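Local coordinates for protein phenol hydroxylase component phN (Pseudomonas stutzeri, PDB 3U52) that probably hydroxylates phenol and related aromatic compounds with molecular oxygen at a di-iron centre, as the di-iron subunit of a multicomponent monooxygenase, at residues Ile136-His141 and Ala234-Leu239; Leu107-Phe112 and Arg140-Gln145; Glu199-Asn204 and Val297-Asn302. All coordinates share one frame; numbering follows the deposited sequence.

Contact 1 of 3, residues Ile136-His141 and Ala234-Leu239. With FE (Fe (III) ion), chain G; FE (Fe (III) ion), chain H.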
loop_
_atom_site.group_PDB
_atom_site.type_symbol
_atom_site.label_atom_id
_atom_site.label_comp_id
_atom_site.label_asym_id
_atom_site.label_seq_id
_atom_site.Cartn_x
_atom_site.Cartn_y
_atom_site.Cartn_z
ATOM N N ILE A 136 -11.273 0.889 20.525
ATOM C CA ILE A 136 -10.212 1.485 19.698
ATOM C C ILE A 136 -10.351 1.009 18.213
ATOM O O ILE A 136 -9.991 1.739 17.296
ATOM C CB ILE A 136 -8.810 1.272 20.312
ATOM C CG1 ILE A 136 -7.780 2.180 19.635
ATOM C CG2 ILE A 136 -8.450 -0.189 20.174
ATOM C CD1 ILE A 136 -6.353 2.119 20.276
ATOM N N ASP A 137 -10.895 -0.185 17.958
ATOM C CA ASP A 137 -11.265 -0.541 16.565
ATOM C C ASP A 137 -12.315 0.387 15.960
ATOM O O ASP A 137 -12.267 0.701 14.759
ATOM C CB ASP A 137 -11.810 -1.984 16.461
ATOM C CG ASP A 137 -10.818 -3.059 16.846
ATOM O OD1 ASP A 137 -9.566 -2.889 16.878
ATOM O OD2 ASP A 137 -11.337 -4.156 17.164
ATOM N N GLU A 138 -13.328 0.786 16.736
ATOM C CA GLU A 138 -14.358 1.710 16.211
ATOM C C GLU A 138 -13.771 3.094 15.941
ATOM O O GLU A 138 -14.172 3.753 14.980
ATOM C CB GLU A 138 -15.535 1.846 17.167
ATOM C CG GLU A 138 -16.089 0.485 17.560
ATOM C CD GLU A 138 -16.807 -0.205 16.387
ATOM O OE1 GLU A 138 -17.320 -1.308 16.583
ATOM O OE2 GLU A 138 -16.855 0.358 15.262
ATOM N N LEU A 139 -12.854 3.544 16.791
ATOM C CA LEU A 139 -12.113 4.745 16.496
ATOM C C LEU A 139 -11.402 4.594 15.142
ATOM O O LEU A 139 -11.379 5.492 14.306
ATOM C CB LEU A 139 -11.045 4.969 17.575
ATOM C CG LEU A 139 -10.297 6.311 17.379
ATOM C CD1 LEU A 139 -11.262 7.566 17.250
ATOM C CD2 LEU A 139 -9.218 6.519 18.506
ATOM N N ARG A 140 -10.762 3.467 14.949
ATOM C CA ARG A 140 -10.096 3.240 13.679
ATOM C C ARG A 140 -11.081 3.347 12.537
ATOM O O ARG A 140 -10.789 3.961 11.526
ATOM C CB ARG A 140 -9.480 1.854 13.652
ATOM C CG ARG A 140 -8.842 1.574 12.276
ATOM C CD ARG A 140 -8.099 0.321 12.264
ATOM N NE ARG A 140 -8.840 -0.639 11.545
ATOM C CZ ARG A 140 -8.463 -1.137 10.384
ATOM N NH1 ARG A 140 -7.320 -0.762 9.816
ATOM N NH2 ARG A 140 -9.243 -2.017 9.795
ATOM N N HIS A 141 -12.254 2.741 12.700
ATOM C CA HIS A 141 -13.253 2.662 11.627
ATOM C C HIS A 141 -13.742 4.042 11.284
ATOM O O HIS A 141 -13.846 4.409 10.120
ATOM C CB HIS A 141 -14.419 1.729 12.038
ATOM C CG HIS A 141 -14.028 0.283 12.074
ATOM N ND1 HIS A 141 -14.868 -0.705 12.534
ATOM C CD2 HIS A 141 -12.876 -0.345 11.713
ATOM C CE1 HIS A 141 -14.258 -1.874 12.455
ATOM N NE2 HIS A 141 -13.060 -1.687 11.942
ATOM N N ALA A 234 -14.637 -9.926 12.672
ATOM C CA ALA A 234 -14.558 -11.264 13.233
ATOM C C ALA A 234 -14.440 -11.239 14.763
ATOM O O ALA A 234 -15.073 -12.048 15.440
ATOM C CB ALA A 234 -13.391 -12.049 12.628
ATOM N N ARG A 235 -13.619 -10.352 15.318
ATOM C CA ARG A 235 -13.548 -10.238 16.767
ATOM C C ARG A 235 -14.876 -9.672 17.327
ATOM O O ARG A 235 -15.327 -10.040 18.421
ATOM C CB ARG A 235 -12.403 -9.303 17.160
ATOM C CG ARG A 235 -11.013 -9.835 16.839
ATOM C CD ARG A 235 -9.982 -9.032 17.619
ATOM N NE ARG A 235 -9.954 -7.609 17.233
ATOM C CZ ARG A 235 -9.278 -7.150 16.178
ATOM N NH1 ARG A 235 -8.568 -7.980 15.421
ATOM N NH2 ARG A 235 -9.279 -5.868 15.876
ATOM N N HIS A 236 -15.446 -8.704 16.617
ATOM C CA HIS A 236 -16.643 -8.008 17.127
ATOM C C HIS A 236 -17.843 -8.965 17.163
ATOM O O HIS A 236 -18.624 -8.940 18.116
ATOM C CB HIS A 236 -16.939 -6.736 16.321
ATOM C CG HIS A 236 -15.811 -5.750 16.366
ATOM N ND1 HIS A 236 -15.806 -4.590 15.627
ATOM C CD2 HIS A 236 -14.632 -5.774 17.034
ATOM C CE1 HIS A 236 -14.685 -3.923 15.865
ATOM N NE2 HIS A 236 -13.944 -4.635 16.688
ATOM N N MET A 237 -17.969 -9.813 16.150
ATOM C CA MET A 237 -19.021 -10.839 16.152
ATOM C C MET A 237 -18.854 -11.856 17.273
ATOM O O MET A 237 -19.840 -12.273 17.859
ATOM C CB MET A 237 -19.072 -11.607 14.819
ATOM C CG MET A 237 -19.346 -10.719 13.644
ATOM S SD MET A 237 -19.328 -11.659 12.090
ATOM C CE MET A 237 -20.989 -12.354 12.124
ATOM N N THR A 238 -17.619 -12.276 17.545
ATOM C CA THR A 238 -17.369 -13.210 18.620
ATOM C C THR A 238 -17.664 -12.615 19.992
ATOM O O THR A 238 -18.207 -13.311 20.886
ATOM C CB THR A 238 -15.935 -13.787 18.591
ATOM O OG1 THR A 238 -15.583 -14.147 17.244
ATOM C CG2 THR A 238 -15.919 -15.036 19.458
ATOM N N LEU A 239 -17.319 -11.334 20.189
ATOM C CA LEU A 239 -17.728 -10.681 21.436
ATOM C C LEU A 239 -19.273 -10.712 21.579
ATOM O O LEU A 239 -19.790 -11.069 22.647
ATOM C CB LEU A 239 -17.109 -9.270 21.591
ATOM C CG LEU A 239 -17.631 -8.273 22.649
ATOM C CD1 LEU A 239 -17.475 -8.849 24.055
ATOM C CD2 LEU A 239 -16.856 -6.950 22.563
HETATM FE FE FE G . -17.117 -0.468 13.276
HETATM FE FE FE H . -17.570 -3.726 14.321
#

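Contact 2 of 3, residues Leu107-Phe112 and Arg140-Gln145. With FE (Fe (III) ion), chain G.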
loop_
_atom_site.group_PDB
_atom_site.type_symbol
_atom_site.label_atom_id
_atom_site.label_comp_id
_atom_site.label_asym_id
_atom_site.label_seq_id
_atom_site.Cartn_x
_atom_site.Cartn_y
_atom_site.Cartn_z
ATOM N N LEU A 107 -21.901 6.926 13.517
ATOM C CA LEU A 107 -22.179 5.815 14.412
ATOM C C LEU A 107 -20.904 5.101 14.848
ATOM O O LEU A 107 -20.832 4.619 15.995
ATOM C CB LEU A 107 -23.168 4.841 13.768
ATOM C CG LEU A 107 -24.658 5.069 14.103
ATOM C CD1 LEU A 107 -25.005 6.453 14.557
ATOM C CD2 LEU A 107 -25.608 4.507 13.024
ATOM N N GLU A 108 -19.888 5.057 13.962
ATOM C CA GLU A 108 -18.653 4.325 14.278
ATOM C C GLU A 108 -18.084 5.110 15.470
ATOM O O GLU A 108 -17.609 4.540 16.448
ATOM C CB GLU A 108 -17.639 4.384 13.123
ATOM C CG GLU A 108 -18.060 3.707 11.779
ATOM C CD GLU A 108 -17.934 2.210 11.835
ATOM O OE1 GLU A 108 -17.975 1.548 10.784
ATOM O OE2 GLU A 108 -17.798 1.688 12.942
ATOM N N HIS A 109 -18.105 6.430 15.348
ATOM C CA HIS A 109 -17.520 7.311 16.357
ATOM C C HIS A 109 -18.296 7.269 17.688
ATOM O O HIS A 109 -17.683 7.182 18.750
ATOM C CB HIS A 109 -17.449 8.733 15.869
ATOM C CG HIS A 109 -16.420 9.530 16.588
ATOM N ND1 HIS A 109 -15.102 9.556 16.194
ATOM C CD2 HIS A 109 -16.485 10.253 17.722
ATOM C CE1 HIS A 109 -14.405 10.304 17.027
ATOM N NE2 HIS A 109 -15.221 10.729 17.972
ATOM N N ALA A 110 -19.629 7.343 17.627
ATOM C CA ALA A 110 -20.477 7.012 18.786
ATOM C C ALA A 110 -20.146 5.657 19.432
ATOM O O ALA A 110 -20.158 5.545 20.657
ATOM C CB ALA A 110 -21.913 7.034 18.392
ATOM N N ALA A 111 -19.796 4.642 18.637
ATOM C CA ALA A 111 -19.533 3.324 19.205
ATOM C C ALA A 111 -18.182 3.377 19.946
ATOM O O ALA A 111 -18.000 2.759 21.020
ATOM C CB ALA A 111 -19.548 2.282 18.156
ATOM N N PHE A 112 -17.253 4.151 19.394
ATOM C CA PHE A 112 -15.964 4.366 20.073
ATOM C C PHE A 112 -16.147 4.912 21.513
ATOM O O PHE A 112 -15.591 4.367 22.452
ATOM C CB PHE A 112 -15.039 5.257 19.232
ATOM C CG PHE A 112 -14.087 6.086 20.054
ATOM C CD1 PHE A 112 -13.125 5.469 20.905
ATOM C CD2 PHE A 112 -14.120 7.461 19.961
ATOM C CE1 PHE A 112 -12.255 6.207 21.642
ATOM C CE2 PHE A 112 -13.228 8.265 20.743
ATOM C CZ PHE A 112 -12.303 7.630 21.570
ATOM N N ARG A 140 -10.762 3.467 14.949
ATOM C CA ARG A 140 -10.096 3.240 13.679
ATOM C C ARG A 140 -11.081 3.347 12.537
ATOM O O ARG A 140 -10.789 3.961 11.526
ATOM C CB ARG A 140 -9.480 1.854 13.652
ATOM C CG ARG A 140 -8.842 1.574 12.276
ATOM C CD ARG A 140 -8.099 0.321 12.264
ATOM N NE ARG A 140 -8.840 -0.639 11.545
ATOM C CZ ARG A 140 -8.463 -1.137 10.384
ATOM N NH1 ARG A 140 -7.320 -0.762 9.816
ATOM N NH2 ARG A 140 -9.243 -2.017 9.795
ATOM N N HIS A 141 -12.254 2.741 12.700
ATOM C CA HIS A 141 -13.253 2.662 11.627
ATOM C C HIS A 141 -13.742 4.042 11.284
ATOM O O HIS A 141 -13.846 4.409 10.120
ATOM C CB HIS A 141 -14.419 1.729 12.038
ATOM C CG HIS A 141 -14.028 0.283 12.074
ATOM N ND1 HIS A 141 -14.868 -0.705 12.534
ATOM C CD2 HIS A 141 -12.876 -0.345 11.713
ATOM C CE1 HIS A 141 -14.258 -1.874 12.455
ATOM N NE2 HIS A 141 -13.060 -1.687 11.942
ATOM N N SER A 142 -13.967 4.836 12.330
ATOM C CA SER A 142 -14.351 6.250 12.188
ATOM C C SER A 142 -13.319 7.083 11.346
ATOM O O SER A 142 -13.662 7.761 10.390
ATOM C CB SER A 142 -14.455 6.832 13.609
ATOM O OG SER A 142 -14.751 8.194 13.537
ATOM N N GLN A 143 -12.061 7.045 11.756
ATOM C CA GLN A 143 -11.021 7.850 11.144
ATOM C C GLN A 143 -10.655 7.369 9.754
ATOM O O GLN A 143 -10.483 8.189 8.857
ATOM C CB GLN A 143 -9.807 7.868 12.080
ATOM C CG GLN A 143 -10.130 8.479 13.466
ATOM C CD GLN A 143 -8.887 8.663 14.295
ATOM O OE1 GLN A 143 -7.973 7.833 14.231
ATOM N NE2 GLN A 143 -8.830 9.751 15.068
ATOM N N THR A 144 -10.517 6.070 9.552
ATOM C CA THR A 144 -10.194 5.559 8.227
ATOM C C THR A 144 -11.330 5.804 7.212
ATOM O O THR A 144 -11.068 6.032 6.046
ATOM C CB THR A 144 -9.812 4.064 8.238
ATOM O OG1 THR A 144 -10.945 3.293 8.594
ATOM C CG2 THR A 144 -8.695 3.760 9.238
ATOM N N GLN A 145 -12.587 5.783 7.655
ATOM C CA GLN A 145 -13.689 6.242 6.824
ATOM C C GLN A 145 -13.577 7.723 6.438
ATOM O O GLN A 145 -13.762 8.037 5.279
ATOM C CB GLN A 145 -15.048 5.912 7.489
ATOM C CG GLN A 145 -15.259 4.390 7.486
ATOM C CD GLN A 145 -16.406 3.950 8.369
ATOM O OE1 GLN A 145 -17.198 4.783 8.785
ATOM N NE2 GLN A 145 -16.510 2.622 8.644
HETATM FE FE FE G . -17.117 -0.468 13.276
#

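Contact 3 of 3, residues Glu199-Asn204 and Val297-Asn302. With FE (Fe (III) ion), chain H.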
loop_
_atom_site.group_PDB
_atom_site.type_symbol
_atom_site.label_atom_id
_atom_site.label_comp_id
_atom_site.label_asym_id
_atom_site.label_seq_id
_atom_site.Cartn_x
_atom_site.Cartn_y
_atom_site.Cartn_z
ATOM N N GLU A 199 -23.857 -6.005 15.972
ATOM C CA GLU A 199 -22.565 -6.583 15.525
ATOM C C GLU A 199 -22.568 -8.049 15.257
ATOM O O GLU A 199 -21.621 -8.540 14.678
ATOM C CB GLU A 199 -21.444 -6.355 16.535
ATOM C CG GLU A 199 -21.077 -4.908 16.726
ATOM C CD GLU A 199 -20.197 -4.404 15.596
ATOM O OE1 GLU A 199 -19.049 -4.013 15.848
ATOM O OE2 GLU A 199 -20.661 -4.416 14.440
ATOM N N TYR A 200 -23.563 -8.774 15.738
ATOM C CA TYR A 200 -23.607 -10.179 15.488
ATOM C C TYR A 200 -24.793 -10.554 14.603
ATOM O O TYR A 200 -24.608 -11.108 13.519
ATOM C CB TYR A 200 -23.582 -10.992 16.792
ATOM C CG TYR A 200 -23.494 -12.458 16.510
ATOM C CD1 TYR A 200 -24.604 -13.267 16.592
ATOM C CD2 TYR A 200 -22.292 -13.025 16.104
ATOM C CE1 TYR A 200 -24.519 -14.645 16.270
ATOM C CE2 TYR A 200 -22.194 -14.349 15.790
ATOM C CZ TYR A 200 -23.306 -15.170 15.878
ATOM O OH TYR A 200 -23.176 -16.532 15.578
ATOM N N VAL A 201 -25.999 -10.277 15.054
ATOM C CA VAL A 201 -27.171 -10.656 14.311
ATOM C C VAL A 201 -27.364 -9.914 12.954
ATOM O O VAL A 201 -27.636 -10.564 11.935
ATOM C CB VAL A 201 -28.438 -10.564 15.165
ATOM C CG1 VAL A 201 -29.680 -10.992 14.326
ATOM C CG2 VAL A 201 -28.292 -11.490 16.367
ATOM N N LEU A 202 -27.225 -8.582 12.950
ATOM C CA LEU A 202 -27.651 -7.752 11.813
ATOM C C LEU A 202 -26.480 -7.184 11.020
ATOM O O LEU A 202 -26.676 -6.531 9.993
ATOM C CB LEU A 202 -28.581 -6.629 12.308
ATOM C CG LEU A 202 -29.917 -7.150 12.897
ATOM C CD1 LEU A 202 -30.752 -6.019 13.535
ATOM C CD2 LEU A 202 -30.767 -7.901 11.832
ATOM N N THR A 203 -25.268 -7.450 11.498
ATOM C CA THR A 203 -24.016 -6.936 10.898
ATOM C C THR A 203 -23.862 -7.073 9.370
ATOM O O THR A 203 -23.536 -6.117 8.664
ATOM C CB THR A 203 -22.746 -7.503 11.617
ATOM O OG1 THR A 203 -21.621 -6.796 11.117
ATOM C CG2 THR A 203 -22.552 -9.020 11.383
ATOM N N ASN A 204 -24.120 -8.259 8.866
ATOM C CA ASN A 204 -24.011 -8.533 7.431
ATOM C C ASN A 204 -24.971 -7.725 6.559
ATOM O O ASN A 204 -24.687 -7.478 5.375
ATOM C CB ASN A 204 -24.215 -10.034 7.184
ATOM C CG ASN A 204 -22.957 -10.869 7.516
ATOM O OD1 ASN A 204 -21.821 -10.422 7.310
ATOM N ND2 ASN A 204 -23.168 -12.070 8.021
ATOM N N VAL A 297 -31.221 -14.398 3.327
ATOM C CA VAL A 297 -30.009 -15.127 3.653
ATOM C C VAL A 297 -29.461 -14.738 5.015
ATOM O O VAL A 297 -29.185 -15.590 5.852
ATOM C CB VAL A 297 -28.947 -14.908 2.541
ATOM C CG1 VAL A 297 -27.583 -15.568 2.918
ATOM C CG2 VAL A 297 -29.512 -15.454 1.225
ATOM N N TYR A 298 -29.305 -13.446 5.257
ATOM C CA TYR A 298 -28.591 -13.022 6.439
ATOM C C TYR A 298 -29.444 -13.043 7.688
ATOM O O TYR A 298 -28.932 -13.289 8.765
ATOM C CB TYR A 298 -27.911 -11.663 6.230
ATOM C CG TYR A 298 -26.884 -11.775 5.147
ATOM C CD1 TYR A 298 -27.057 -11.134 3.934
ATOM C CD2 TYR A 298 -25.752 -12.570 5.325
ATOM C CE1 TYR A 298 -26.110 -11.264 2.925
ATOM C CE2 TYR A 298 -24.809 -12.713 4.332
ATOM C CZ TYR A 298 -24.989 -12.062 3.135
ATOM O OH TYR A 298 -24.040 -12.201 2.133
ATOM N N TYR A 299 -30.733 -12.786 7.562
ATOM C CA TYR A 299 -31.552 -12.849 8.739
ATOM C C TYR A 299 -32.361 -14.116 8.748
ATOM O O TYR A 299 -32.306 -14.851 9.735
ATOM C CB TYR A 299 -32.487 -11.618 8.938
ATOM C CG TYR A 299 -33.283 -11.810 10.212
ATOM C CD1 TYR A 299 -34.596 -12.308 10.178
ATOM C CD2 TYR A 299 -32.680 -11.595 11.467
ATOM C CE1 TYR A 299 -35.291 -12.577 11.351
ATOM C CE2 TYR A 299 -33.369 -11.862 12.632
ATOM C CZ TYR A 299 -34.654 -12.361 12.576
ATOM O OH TYR A 299 -35.327 -12.565 13.782
ATOM N N GLU A 300 -33.151 -14.393 7.721
ATOM C CA GLU A 300 -34.071 -15.543 7.867
ATOM C C GLU A 300 -33.302 -16.887 8.042
ATOM O O GLU A 300 -33.616 -17.671 8.931
ATOM C CB GLU A 300 -35.094 -15.610 6.731
ATOM C CG GLU A 300 -36.127 -14.487 6.818
ATOM C CD GLU A 300 -37.144 -14.529 5.696
ATOM O OE1 GLU A 300 -37.440 -13.466 5.113
ATOM O OE2 GLU A 300 -37.629 -15.631 5.389
ATOM N N GLN A 301 -32.262 -17.110 7.244
ATOM C CA GLN A 301 -31.494 -18.356 7.335
ATOM C C GLN A 301 -30.511 -18.340 8.477
ATOM O O GLN A 301 -30.615 -19.155 9.411
ATOM C CB GLN A 301 -30.823 -18.659 5.988
ATOM C CG GLN A 301 -31.884 -19.035 4.923
ATOM C CD GLN A 301 -31.349 -19.253 3.505
ATOM O OE1 GLN A 301 -30.126 -19.183 3.225
ATOM N NE2 GLN A 301 -32.281 -19.520 2.588
ATOM N N ASN A 302 -29.547 -17.422 8.451
ATOM C CA ASN A 302 -28.495 -17.412 9.486
ATOM C C ASN A 302 -29.040 -17.117 10.897
ATOM O O ASN A 302 -28.710 -17.801 11.863
ATOM C CB ASN A 302 -27.377 -16.428 9.113
ATOM C CG ASN A 302 -26.619 -16.819 7.841
ATOM O OD1 ASN A 302 -26.825 -17.889 7.267
ATOM N ND2 ASN A 302 -25.746 -15.936 7.391
HETATM FE FE FE H . -17.570 -3.726 14.321
HETATM O O HOH W 1 -28.567 -13.108 11.549
HETATM O O HOH W 2 -25.676 -13.329 8.743
#

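Contact 1 of 3, residues Ile136-His141 and Ala234-Leu239
Asp137 and His236 face each other with similar first torsions: in both, CG lies opposite the carbonyl carbon and beside the backbone N (chi1 -63° and -60°), which carries carboxylate and imidazole into the gap between the two helices. His236 NE2 donates to Asp137 OD2 over 2.7 Å in a nearly straight bond (165°). The oxygen offers its anti lone pair, close to the plane of the imidazole, and carboxylate and ring are almost coplanar. The same OD2 takes a second, charged bond from Arg235 NH2 at 3.0 Å, a nitrogen that also bridges to Asp232. Here the guanidinium presents its edge, but the oxygen is met from above the carboxylate plane, so the two donors do not compete for one direction. Tyr61 OH holds the other oxygen, OD1, while Arg235 NE is buried without a partner in the model. The other nitrogen of the His236 ring, ND1, binds one iron at 2.4 Å, and Asp137 is therefore a second-shell residue that fixes the rotation of a ligand. With an alanine at Asp137, His236 NE2 would probably lose its acceptor and the ring would be freer to turn, while Arg235 would keep only Asp232 of these two carboxylate partners. The other iron is bound by Glu138 OE2 at 2.2 Å and His141 ND1 at 2.4 Å. Glu138 OE1 is hydrogen-bonded to Gln134, and His141 NE2 to Asp232. The two histidine rings approach obliquely, His141 CE1 lying 4.0 Å from His236 CE1. The segments run roughly antiparallel, their axes 12.2 Å apart, so long side chains and metal span the space between helices 125-155 and 220-250. Helix 187-216 touches Glu138 and Met237, and helix 58-81 packs against Ile136, Arg140 and Arg235.

Contact 2 of 3, residues Leu107-Phe112 and Arg140-Gln145
Ser142 OG lies at the edge of the His109 imidazole, in the ring plane and 3.0 Å from ND1, to which it is hydrogen-bonded; over one face of the same ring, offset toward the rim, comes CD2 of Phe112 from the next turn. Glu108 OE2 occupies the edge of the His141 ring, with the carboxylate turned 73° from the imidazole. Both groups are held there by one iron, which Glu108 OE2 binds at 2.3 Å. The glutamate reaches the metal through a bend at its second torsion (chi2 -77°), and the bend leaves OE1 facing Gln145. Gln145 NE2 donates to this oxygen over 2.8 Å, approaching from above the carboxylate plane (38° out of it). Each oxygen of Glu108 thus has a separate task, one on the metal and one gripped by an amide, which limits rotation of the carboxylate. Gln145 is itself positioned by Ser105 OG at its OE1, and its side chain touches a bound xenon. Behind the polar groups the helices are close: Glu108 CB packs 4.0 Å from Ser142 CB, and the axes approach to 8.1 Å in a nearly antiparallel pair. With Glu138 as third protein ligand, a glutamate from one helix meets the Glu-x-x-His pair of the next, the half-site characteristic of four-helix-bundle di-iron proteins, including the bacterial multicomponent monooxygenases.

Contact 3 of 3, residues Glu199-Asn204 and Val297-Asn302
On the outer side of the four-helix di-iron bundle, helix 187-216 is flanked by helix 291-310, and Val201 and Leu202 meet Tyr299 there while Asn204 meets Tyr298. The inner side of the same segment carries Glu199, whose OE1 binds an iron at 2.1 Å; both segments include a wider pi-type turn. Val201 also comes within about 4 Å of a bound xenon, probably the one lined by Phe198, Gly269 and Leu273. Val201 CG1, anti to the backbone N (chi1 -180°), reaches the edge of the Tyr299 ring at CE2, 4.2 Å away, and Leu202 CD2 comes obliquely to Tyr299 CD2. That ring is further fixed by a stack with Trp295 and by a bond from its OH to Gln321. Asn204 CB packs 3.5 Å from Tyr298 CD2, its side chain crossing the tyrosine at about a right angle. No direct hydrogen bond joins the segments, and water takes that role. One water donates to both Val201 O (2.7 Å) and Tyr298 O (2.8 Å). A second donates to Tyr298 O and accepts from Asn204 ND2 and Asn302 ND2, each amide nitrogen 2.9 Å from it.

From the N terminus, helix 105-121 comes first, and contact 2 closes a short, mostly helical loop of 27 residues by pairing it with helix 125-155. Contact 1 starts on that same helix, shares Arg140 and His141 with contact 2, and spans 92 residues to helix 220-250. Within this span contact 3 opens on helix 187-216, then closes beyond it on helix 291-310, so contacts 1 and 3 cross, whereas contacts 2 and 3 follow in series. Contacts 1 and 2 join three of the iron-bearing helices; the fourth, 187-216, meets them at the iron that contacts 1 and 3 share, and contact 3 ties the outer helix 291-310 onto it.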